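Local structure of NAD(FAD)-dependent dehydrogenase, NirB-family (N-terminal domain) (Clostridium acetobutylicum, 3KLJ) at residues L15-A20 / M37-K42; G158-Q163 / I306-G311; E321-S326 / V339-E344. The protein catalyses the NADH-dependent reduction of rubredoxin through a bound FAD, feeding electron-transfer chains that end in oxygen-scavenging proteins. One frame throughout, in Å; residues are numbered along the deposited sequence.

Contact 1. Residues L15-A20 / M37-K42; sequences LGAGPA and MINSEK. With FAD (flavin-adenine dinucleotide), chain B.
The amide of Asn39 is the flat group to look at first: the methyl of Ala17 lies over one of its faces, with Ala17 CB 3.4 Å from Asn39 CG. Ala17 N comes to that same face and bonds to Asn39 OD1 at 2.9 Å, standing 47° out of the carbonyl plane instead of on a lone pair. With CG anti to the backbone N (chi1 -161°), the Asn39 amide swings back across the glycine-rich turn. OD1 also meets the ribose, where FAD O3B has a single proton that either Asn39 OD1 or Glu41 OE2, 2.8 Å from FAD O3B, could accept. Ser40 OG sits very close to FAD O2B, so the ribose diol faces three successive residues, all established FAD ligands. On the adenine, Leu15 CD2 rests over one face, 3.4 Å from FAD N1A, while Ile38 CG2 abuts the edge at FAD C2A, 3.8 Å away and nearly in the ring plane. Between the segments Gly16 N bonds to Ile38 O at 2.8 Å, and Met37 CE packs on Ala17 CB. The close pass of Gly16 CA and FAD O4B leaves no room for a side chain there. At the helix start, Ala20 N grips FAD O1P at 2.7 Å. This is the Rossmann-type dinucleotide site of the GR fold: strand 12-15, the glycine turn, helix 19-28 and strand 35-38 form a beta-alpha-beta unit. Strands 107-110 and 78-80 flank this pair of strands, and helix 277-291 packs against Pro19 and Ala20.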
loop_
_atom_site.group_PDB
_atom_site.type_symbol
_atom_site.label_atom_id
_atom_site.label_comp_id
_atom_site.label_asym_id
_atom_site.label_seq_id
_atom_site.Cartn_x
_atom_site.Cartn_y
_atom_site.Cartn_z
ATOM N N LEU A 15 -10.387 12.695 -9.452
ATOM C CA LEU A 15 -10.602 12.869 -8.027
ATOM C C LEU A 15 -9.488 12.183 -7.231
ATOM O O LEU A 15 -9.507 10.959 -7.030
ATOM C CB LEU A 15 -11.986 12.322 -7.655
ATOM C CG LEU A 15 -12.710 12.855 -6.420
ATOM C CD1 LEU A 15 -14.211 12.453 -6.434
ATOM C CD2 LEU A 15 -12.023 12.386 -5.131
ATOM N N GLY A 16 -8.521 12.988 -6.794
ATOM C CA GLY A 16 -7.335 12.527 -6.089
ATOM C C GLY A 16 -6.098 12.634 -6.966
ATOM O O GLY A 16 -6.104 12.176 -8.112
ATOM N N ALA A 17 -5.033 13.232 -6.434
ATOM C CA ALA A 17 -3.799 13.402 -7.191
ATOM C C ALA A 17 -2.609 12.686 -6.530
ATOM O O ALA A 17 -1.643 13.306 -6.089
ATOM C CB ALA A 17 -3.515 14.882 -7.431
ATOM N N GLY A 18 -2.713 11.368 -6.447
ATOM C CA GLY A 18 -1.594 10.531 -6.069
ATOM C C GLY A 18 -1.095 9.853 -7.330
ATOM O O GLY A 18 -1.420 10.294 -8.444
ATOM N N PRO A 19 -0.317 8.771 -7.177
ATOM C CA PRO A 19 0.220 8.029 -8.331
ATOM C C PRO A 19 -0.861 7.532 -9.303
ATOM O O PRO A 19 -0.655 7.583 -10.526
ATOM C CB PRO A 19 0.970 6.864 -7.674
ATOM C CG PRO A 19 1.405 7.439 -6.335
ATOM C CD PRO A 19 0.243 8.281 -5.896
ATOM N N ALA A 20 -2.005 7.092 -8.788
ATOM C CA ALA A 20 -3.073 6.601 -9.670
ATOM C C ALA A 20 -3.671 7.724 -10.496
ATOM O O ALA A 20 -3.740 7.616 -11.726
ATOM C CB ALA A 20 -4.162 5.856 -8.895
ATOM N N MET A 37 -7.438 17.846 -12.192
ATOM C CA MET A 37 -7.181 16.995 -11.044
ATOM C C MET A 37 -7.503 17.734 -9.759
ATOM O O MET A 37 -7.049 18.865 -9.556
ATOM C CB MET A 37 -5.712 16.587 -11.004
ATOM C CG MET A 37 -5.178 15.974 -12.282
ATOM S SD MET A 37 -3.463 15.454 -12.054
ATOM C CE MET A 37 -3.762 13.944 -11.124
ATOM N N ILE A 38 -8.276 17.083 -8.894
ATOM C CA ILE A 38 -8.564 17.591 -7.561
ATOM C C ILE A 38 -7.673 16.866 -6.552
ATOM O O ILE A 38 -7.632 15.643 -6.557
ATOM C CB ILE A 38 -10.049 17.348 -7.188
ATOM C CG1 ILE A 38 -10.978 18.061 -8.178
ATOM C CG2 ILE A 38 -10.334 17.802 -5.753
ATOM C CD1 ILE A 38 -12.375 17.459 -8.239
ATOM N N ASN A 39 -6.955 17.598 -5.698
ATOM C CA ASN A 39 -6.170 16.943 -4.635
ATOM C C ASN A 39 -6.302 17.583 -3.265
ATOM O O ASN A 39 -6.153 18.796 -3.126
ATOM C CB ASN A 39 -4.693 16.832 -5.013
ATOM C CG ASN A 39 -3.942 15.780 -4.182
ATOM O OD1 ASN A 39 -4.384 14.625 -4.017
ATOM N ND2 ASN A 39 -2.801 16.182 -3.659
ATOM N N SER A 40 -6.567 16.749 -2.260
ATOM C CA SER A 40 -6.774 17.198 -0.887
ATOM C C SER A 40 -5.495 17.740 -0.240
ATOM O O SER A 40 -5.568 18.600 0.640
ATOM C CB SER A 40 -7.364 16.071 -0.037
ATOM O OG SER A 40 -6.440 14.997 0.084
ATOM N N GLU A 41 -4.340 17.238 -0.682
ATOM C CA GLU A 41 -3.035 17.683 -0.173
ATOM C C GLU A 41 -2.570 18.962 -0.876
ATOM O O GLU A 41 -3.090 19.322 -1.936
ATOM C CB GLU A 41 -1.972 16.585 -0.343
ATOM C CG GLU A 41 -2.372 15.200 0.187
ATOM C CD GLU A 41 -1.203 14.213 0.214
ATOM O OE1 GLU A 41 -0.090 14.601 0.610
ATOM O OE2 GLU A 41 -1.402 13.035 -0.146
ATOM N N LYS A 42 -1.585 19.640 -0.289
ATOM C CA LYS A 42 -1.067 20.879 -0.875
ATOM C C LYS A 42 0.124 20.639 -1.810
ATOM O O LYS A 42 0.778 21.589 -2.255
ATOM C CB LYS A 42 -0.745 21.922 0.208
ATOM C CG LYS A 42 0.119 21.430 1.356
ATOM C CD LYS A 42 0.267 22.513 2.431
ATOM C CE LYS A 42 0.728 21.922 3.764
ATOM N NZ LYS A 42 -0.373 21.174 4.440
HETATM P PA FAD B . -2.785 7.732 -2.961
HETATM O O1A FAD B . -3.287 7.600 -1.548
HETATM O O2A FAD B . -1.281 7.639 -3.059
HETATM O O5B FAD B . -3.290 9.114 -3.580
HETATM C C5B FAD B . -4.646 9.507 -3.471
HETATM C C4B FAD B . -4.721 11.026 -3.315
HETATM O O4B FAD B . -6.086 11.442 -3.329
HETATM C C3B FAD B . -4.141 11.473 -1.976
HETATM O O3B FAD B . -3.200 12.510 -2.200
HETATM C C2B FAD B . -5.330 11.970 -1.175
HETATM O O2B FAD B . -5.014 13.088 -0.374
HETATM C C1B FAD B . -6.320 12.351 -2.267
HETATM N N9A FAD B . -7.728 12.309 -1.831
HETATM C C8A FAD B . -8.304 11.439 -0.945
HETATM N N7A FAD B . -9.617 11.747 -0.831
HETATM C C5A FAD B . -9.892 12.794 -1.635
HETATM C C6A FAD B . -11.067 13.503 -1.887
HETATM N N6A FAD B . -12.123 13.356 -1.084
HETATM N N1A FAD B . -11.030 14.561 -2.778
HETATM C C2A FAD B . -9.852 14.913 -3.410
HETATM N N3A FAD B . -8.690 14.212 -3.145
HETATM C C4A FAD B . -8.711 13.162 -2.271
HETATM N N1 FAD B . 3.334 0.302 -2.252
HETATM C C2 FAD B . 4.155 -0.636 -2.841
HETATM O O2 FAD B . 3.770 -1.233 -3.833
HETATM N N3 FAD B . 5.416 -0.888 -2.342
HETATM C C4 FAD B . 5.861 -0.210 -1.232
HETATM O O4 FAD B . 6.988 -0.470 -0.801
HETATM C C4X FAD B . 5.033 0.737 -0.612
HETATM N N5 FAD B . 5.461 1.441 0.504
HETATM C C5X FAD B . 4.640 2.376 1.105
HETATM C C6 FAD B . 5.078 3.080 2.235
HETATM C C7 FAD B . 4.236 4.035 2.827
HETATM C C7M FAD B . 4.699 4.790 4.038
HETATM C C8 FAD B . 2.967 4.274 2.300
HETATM C C8M FAD B . 2.039 5.290 2.920
HETATM C C9 FAD B . 2.538 3.568 1.182
HETATM C C9A FAD B . 3.372 2.622 0.578
HETATM N N10 FAD B . 2.938 1.924 -0.547
HETATM C C10 FAD B . 3.765 0.988 -1.138
HETATM C "C1'" FAD B . 1.573 2.166 -1.100
HETATM C "C2'" FAD B . 1.578 3.108 -2.285
HETATM O "O2'" FAD B . 2.004 4.380 -1.840
HETATM C "C3'" FAD B . 0.158 3.174 -2.810
HETATM O "O3'" FAD B . -0.206 1.916 -3.349
HETATM C "C4'" FAD B . -0.035 4.229 -3.886
HETATM O "O4'" FAD B . 0.356 5.509 -3.405
HETATM C "C5'" FAD B . -1.514 4.281 -4.247
HETATM O "O5'" FAD B . -1.699 5.386 -5.094
HETATM P P FAD B . -3.147 6.022 -5.253
HETATM O O1P FAD B . -3.071 7.154 -6.264
HETATM O O2P FAD B . -4.175 4.967 -5.578
HETATM O O3P FAD B . -3.537 6.574 -3.787
HETATM O O HOH W 1 -0.494 14.271 -3.705
#

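Contact 2. Residues G158-Q163 / I306-G311; sequences GIELAQ and ILKVSG
Ile159 and Val309 meet at about a right angle. Ile159 CG2 presses on Val309 CG2 at 3.5 Å, tighter than a usual methyl contact. The same Val309 methyl lies 3.4 Å from Ile159 O and also reaches CB of Gln163, one turn further along the helix, so it is wedged against the helix backbone as well as its side chains. Leu307 adds a looser touch, its CD1 4.2 Å from Ile159 CB. Helix and strand run nearly alongside, 15° apart in direction with axes 7.9 Å from each other, and Leu307 and Val309, two residues apart, both point at the helix.

Glu160 works differently. Its chain is fully extended beyond CG (chi2 -179°) and carries the carboxylate across the gap to the strand backbone. There Lys308 N bonds to Glu160 OE2 at 3.1 Å, approaching on the anti side of the carboxylate and 20° out of its plane. The Lys308 side chain crosses that of Glu160 obliquely, its CB only 3.8 Å from Glu160 OE2, and then heads for the flavin, where NZ makes a weak hydrogen bond to FAD O4.

Helix 156-168 belongs to the NADH-binding domain and strand 306-309 to the C-terminal domain, so this is a domain interface; Leu198 of helix 188-199 also packs on Ile159 and Val309. Chemically, an apolar crossing lies next to the carboxylate of a buried residue, which takes a backbone N-H. With Glu160 OE2 5.4 Å from Lys308 NZ, the pair makes no salt bridge, although the two opposite charges probably still attract, and the lysine lies at the FAD pocket.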
loop_
_atom_site.group_PDB
_atom_site.type_symbol
_atom_site.label_atom_id
_atom_site.label_comp_id
_atom_site.label_asym_id
_atom_site.label_seq_id
_atom_site.Cartn_x
_atom_site.Cartn_y
_atom_site.Cartn_z
ATOM N N GLY A 158 5.502 -0.818 9.339
ATOM C CA GLY A 158 5.957 -0.582 10.710
ATOM C C GLY A 158 7.437 -0.884 10.886
ATOM O O GLY A 158 8.168 -0.134 11.539
ATOM N N ILE A 159 7.875 -1.988 10.290
ATOM C CA ILE A 159 9.282 -2.382 10.316
ATOM C C ILE A 159 10.165 -1.419 9.514
ATOM O O ILE A 159 11.179 -0.953 10.023
ATOM C CB ILE A 159 9.494 -3.850 9.869
ATOM C CG1 ILE A 159 8.574 -4.786 10.664
ATOM C CG2 ILE A 159 10.923 -4.274 10.150
ATOM C CD1 ILE A 159 8.391 -6.161 10.045
ATOM N N GLU A 160 9.771 -1.107 8.280
ATOM C CA GLU A 160 10.506 -0.130 7.471
ATOM C C GLU A 160 10.634 1.241 8.147
ATOM O O GLU A 160 11.693 1.860 8.072
ATOM C CB GLU A 160 9.877 0.030 6.089
ATOM C CG GLU A 160 10.068 -1.181 5.182
ATOM C CD GLU A 160 9.453 -0.991 3.817
ATOM O OE1 GLU A 160 8.716 -0.006 3.614
ATOM O OE2 GLU A 160 9.701 -1.838 2.936
ATOM N N LEU A 161 9.554 1.700 8.789
ATOM C CA LEU A 161 9.538 2.997 9.485
ATOM C C LEU A 161 10.536 3.010 10.631
ATOM O O LEU A 161 11.268 3.989 10.813
ATOM C CB LEU A 161 8.139 3.338 10.004
ATOM C CG LEU A 161 7.907 4.642 10.794
ATOM C CD1 LEU A 161 8.566 5.835 10.142
ATOM C CD2 LEU A 161 6.423 4.897 10.922
ATOM N N ALA A 162 10.562 1.916 11.394
ATOM C CA ALA A 162 11.503 1.749 12.499
ATOM C C ALA A 162 12.942 1.940 12.034
ATOM O O ALA A 162 13.693 2.696 12.648
ATOM C CB ALA A 162 11.325 0.391 13.159
ATOM N N GLN A 163 13.314 1.266 10.944
ATOM C CA GLN A 163 14.652 1.413 10.370
ATOM C C GLN A 163 14.909 2.845 9.910
ATOM O O GLN A 163 15.981 3.391 10.166
ATOM C CB GLN A 163 14.887 0.442 9.206
ATOM C CG GLN A 163 16.318 0.476 8.634
ATOM C CD GLN A 163 17.400 0.080 9.649
ATOM O OE1 GLN A 163 17.887 0.907 10.429
ATOM N NE2 GLN A 163 17.790 -1.184 9.624
ATOM N N ILE A 306 8.883 -8.017 -1.108
ATOM C CA ILE A 306 9.070 -7.252 0.110
ATOM C C ILE A 306 10.383 -7.748 0.724
ATOM O O ILE A 306 11.025 -8.610 0.147
ATOM C CB ILE A 306 7.832 -7.369 1.054
ATOM C CG1 ILE A 306 7.490 -8.837 1.341
ATOM C CG2 ILE A 306 6.644 -6.626 0.452
ATOM C CD1 ILE A 306 6.097 -9.096 1.902
ATOM N N LEU A 307 10.884 -7.131 1.781
ATOM C CA LEU A 307 10.622 -5.749 2.108
ATOM C C LEU A 307 11.988 -5.096 2.076
ATOM O O LEU A 307 13.009 -5.786 2.043
ATOM C CB LEU A 307 9.953 -5.616 3.482
ATOM C CG LEU A 307 10.656 -5.883 4.821
ATOM C CD1 LEU A 307 9.762 -5.441 5.974
ATOM C CD2 LEU A 307 11.060 -7.336 5.001
ATOM N N LYS A 308 12.018 -3.771 2.059
ATOM C CA LYS A 308 13.281 -3.065 1.916
ATOM C C LYS A 308 13.952 -2.874 3.280
ATOM O O LYS A 308 14.714 -1.920 3.470
ATOM C CB LYS A 308 13.062 -1.718 1.214
ATOM C CG LYS A 308 12.272 -1.790 -0.094
ATOM C CD LYS A 308 11.501 -0.495 -0.313
ATOM C CE LYS A 308 10.600 -0.564 -1.535
ATOM N NZ LYS A 308 9.901 0.742 -1.747
ATOM N N VAL A 309 13.685 -3.784 4.223
ATOM C CA VAL A 309 14.103 -3.561 5.617
ATOM C C VAL A 309 15.392 -4.264 6.011
ATOM O O VAL A 309 15.576 -5.451 5.741
ATOM C CB VAL A 309 12.987 -3.857 6.654
ATOM C CG1 VAL A 309 13.100 -5.270 7.221
ATOM C CG2 VAL A 309 13.017 -2.812 7.776
ATOM N N SER A 310 16.272 -3.488 6.645
ATOM C CA SER A 310 17.515 -3.965 7.253
ATOM C C SER A 310 18.308 -4.936 6.378
ATOM O O SER A 310 19.101 -5.735 6.881
ATOM C CB SER A 310 17.218 -4.576 8.626
ATOM O OG SER A 310 16.561 -3.639 9.461
ATOM N N GLY A 311 18.087 -4.844 5.066
ATOM C CA GLY A 311 18.728 -5.716 4.093
ATOM C C GLY A 311 18.296 -7.164 4.211
ATOM O O GLY A 311 19.075 -8.057 3.893
#

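Contact 3. Residues E321-S326 / V339-E344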
loop_
_atom_site.group_PDB
_atom_site.type_symbol
_atom_site.label_atom_id
_atom_site.label_comp_id
_atom_site.label_asym_id
_atom_site.label_seq_id
_atom_site.Cartn_x
_atom_site.Cartn_y
_atom_site.Cartn_z
ATOM N N GLU A 321 -1.600 -17.212 5.945
ATOM C CA GLU A 321 -2.151 -17.041 7.297
ATOM C C GLU A 321 -3.145 -18.128 7.736
ATOM O O GLU A 321 -3.057 -18.634 8.860
ATOM C CB GLU A 321 -2.773 -15.651 7.464
ATOM C CG GLU A 321 -3.147 -15.317 8.906
ATOM C CD GLU A 321 -3.785 -13.948 9.067
ATOM O OE1 GLU A 321 -3.899 -13.490 10.224
ATOM O OE2 GLU A 321 -4.173 -13.330 8.049
ATOM N N ASN A 322 -4.082 -18.482 6.862
ATOM C CA ASN A 322 -5.123 -19.452 7.212
ATOM C C ASN A 322 -5.047 -20.747 6.398
ATOM O O ASN A 322 -6.038 -21.471 6.268
ATOM C CB ASN A 322 -6.513 -18.821 7.069
ATOM C CG ASN A 322 -6.681 -17.567 7.907
ATOM O OD1 ASN A 322 -7.226 -16.569 7.433
ATOM N ND2 ASN A 322 -6.219 -17.612 9.158
ATOM N N ASN A 323 -3.869 -21.041 5.858
ATOM C CA ASN A 323 -3.712 -22.215 5.009
ATOM C C ASN A 323 -3.967 -23.517 5.756
ATOM O O ASN A 323 -3.482 -23.709 6.878
ATOM C CB ASN A 323 -2.334 -22.245 4.353
ATOM C CG ASN A 323 -2.348 -22.952 3.011
ATOM O OD1 ASN A 323 -2.486 -24.173 2.939
ATOM N ND2 ASN A 323 -2.211 -22.183 1.936
ATOM N N LYS A 324 -4.766 -24.382 5.138
ATOM C CA LYS A 324 -4.953 -25.754 5.594
ATOM C C LYS A 324 -4.330 -26.676 4.545
ATOM O O LYS A 324 -5.032 -27.198 3.673
ATOM C CB LYS A 324 -6.438 -26.076 5.797
ATOM C CG LYS A 324 -7.092 -25.333 6.958
ATOM C CD LYS A 324 -6.688 -25.895 8.324
ATOM C CE LYS A 324 -7.547 -27.095 8.718
ATOM N NZ LYS A 324 -7.507 -27.368 10.187
ATOM N N PRO A 325 -3.001 -26.869 4.619
ATOM C CA PRO A 325 -2.321 -27.667 3.613
ATOM C C PRO A 325 -2.363 -29.155 3.935
ATOM O O PRO A 325 -2.578 -29.539 5.092
ATOM C CB PRO A 325 -0.881 -27.152 3.680
ATOM C CG PRO A 325 -0.709 -26.671 5.082
ATOM C CD PRO A 325 -2.071 -26.397 5.665
ATOM N N SER A 326 -2.166 -29.976 2.909
ATOM C CA SER A 326 -2.023 -31.416 3.085
ATOM C C SER A 326 -0.618 -31.747 3.579
ATOM O O SER A 326 -0.434 -32.704 4.332
ATOM C CB SER A 326 -2.331 -32.162 1.781
ATOM O OG SER A 326 -1.756 -31.508 0.664
ATOM N N VAL A 339 9.370 -21.747 3.651
ATOM C CA VAL A 339 8.192 -22.539 3.974
ATOM C C VAL A 339 7.369 -22.749 2.706
ATOM O O VAL A 339 7.149 -21.821 1.917
ATOM C CB VAL A 339 7.360 -21.960 5.176
ATOM C CG1 VAL A 339 6.746 -20.591 4.856
ATOM C CG2 VAL A 339 6.291 -22.949 5.619
ATOM N N CYS A 340 6.942 -23.989 2.511
ATOM C CA CYS A 340 6.254 -24.379 1.303
ATOM C C CYS A 340 5.037 -25.220 1.705
ATOM O O CYS A 340 5.168 -26.225 2.409
ATOM C CB CYS A 340 7.255 -25.144 0.426
ATOM S SG CYS A 340 6.648 -25.880 -1.048
ATOM N N MET A 341 3.851 -24.785 1.285
ATOM C CA MET A 341 2.597 -25.431 1.684
ATOM C C MET A 341 1.892 -26.053 0.482
ATOM O O MET A 341 1.670 -25.393 -0.538
ATOM C CB MET A 341 1.682 -24.437 2.404
ATOM C CG MET A 341 2.318 -23.810 3.635
ATOM S SD MET A 341 1.281 -22.615 4.506
ATOM C CE MET A 341 2.261 -22.344 5.980
ATOM N N LEU A 342 1.561 -27.335 0.606
ATOM C CA LEU A 342 0.988 -28.086 -0.503
ATOM C C LEU A 342 -0.506 -28.295 -0.372
ATOM O O LEU A 342 -1.033 -28.470 0.727
ATOM C CB LEU A 342 1.679 -29.444 -0.658
ATOM C CG LEU A 342 2.927 -29.475 -1.533
ATOM C CD1 LEU A 342 4.117 -28.819 -0.842
ATOM C CD2 LEU A 342 3.251 -30.902 -1.924
ATOM N N LYS A 343 -1.179 -28.266 -1.514
ATOM C CA LYS A 343 -2.554 -28.721 -1.616
ATOM C C LYS A 343 -2.557 -29.836 -2.645
ATOM O O LYS A 343 -2.576 -29.583 -3.854
ATOM C CB LYS A 343 -3.481 -27.574 -2.018
ATOM C CG LYS A 343 -4.935 -27.785 -1.618
ATOM C CD LYS A 343 -5.537 -26.510 -1.030
ATOM C CE LYS A 343 -5.019 -26.252 0.384
ATOM N NZ LYS A 343 -5.323 -24.874 0.856
ATOM N N GLU A 344 -2.505 -31.070 -2.144
ATOM C CA GLU A 344 -2.363 -32.277 -2.964
ATOM C C GLU A 344 -0.957 -32.347 -3.562
ATOM O O GLU A 344 0.029 -32.497 -2.831
ATOM C CB GLU A 344 -3.437 -32.359 -4.066
ATOM C CG GLU A 344 -4.880 -32.481 -3.585
ATOM C CD GLU A 344 -5.163 -33.796 -2.883
ATOM O OE1 GLU A 344 -4.900 -33.885 -1.664
ATOM O OE2 GLU A 344 -5.661 -34.733 -3.548
HETATM O O HOH W 2 -6.055 -23.592 2.890
#
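Ser326 pins the end of a surface loop to the end of strand 337-343: this is a loop-to-strand contact at the margin of the antiparallel sheet in the C-terminal domain, away from the cofactor site. The loop leads from strand 312-317 into strand 327-332, and strand 337-343 pairs with the latter. Ser326 N gives its hydrogen to Leu342 O at 2.9 Å, with an N-H...O angle of 145°. Just beyond, Lys327 makes a backbone bond to Leu342, so the serine bond lies right next to the strand pairing.

The hydroxyl adds a second fastening. Held between the backbone N and the carbonyl carbon (chi1 42°), Ser326 OG accepts a bond from Glu344 N at 2.9 Å and makes a weak one to Leu342 O. Leu342 O is therefore met by both the amide and, less firmly, the hydroxyl of one residue. It is also crowded by the ring of Pro325, whose CB is 3.2 Å from it.

Further back along the loop the contact turns apolar. Pro325 CB packs on Met341 CB at 3.9 Å, and the extended methionine brings SD to 3.6 Å from Asn323 CB, the two chains lying alongside and running in opposite senses. The Asn323 amide nitrogen is engaged elsewhere, by Asp319 O and Asp348 OD2.

Lys343 bends at chi2 and chi3, folding back along the loop until its CE lies 3.4 Å from Lys324 O. One water accepts from both Lys343 NZ and Lys324 N, while NZ also forms a salt bridge with Asp348. The contact thus relies on backbone polar groups and one serine hydroxyl at the strand end, with a small apolar patch of Pro325 and Met341 beside it and a charged, hydrated rim.

Contact 1 is wholly buried, whereas contacts 2 and 3 are only partly so, and contact 3 lies furthest from the middle of the chain. Contacts 2 and 3 reach the same antiparallel sheet, the first on the edge strand 306-309 and the second on strand 337-343, their centres about 27 Å apart. Contact 1 belongs to the FAD-binding domain, with its centre about 41 Å from that of contact 3. FAD ties contacts 1 and 2 to one cofactor: contact 1 holds the adenosine and phosphates, while Lys308 of contact 2 reaches the flavin. Chemistry follows position: nucleotide recognition, then an apolar domain interface with one carboxylate, then backbone and hydroxyl bonds with a water-bridged lysine at the rim.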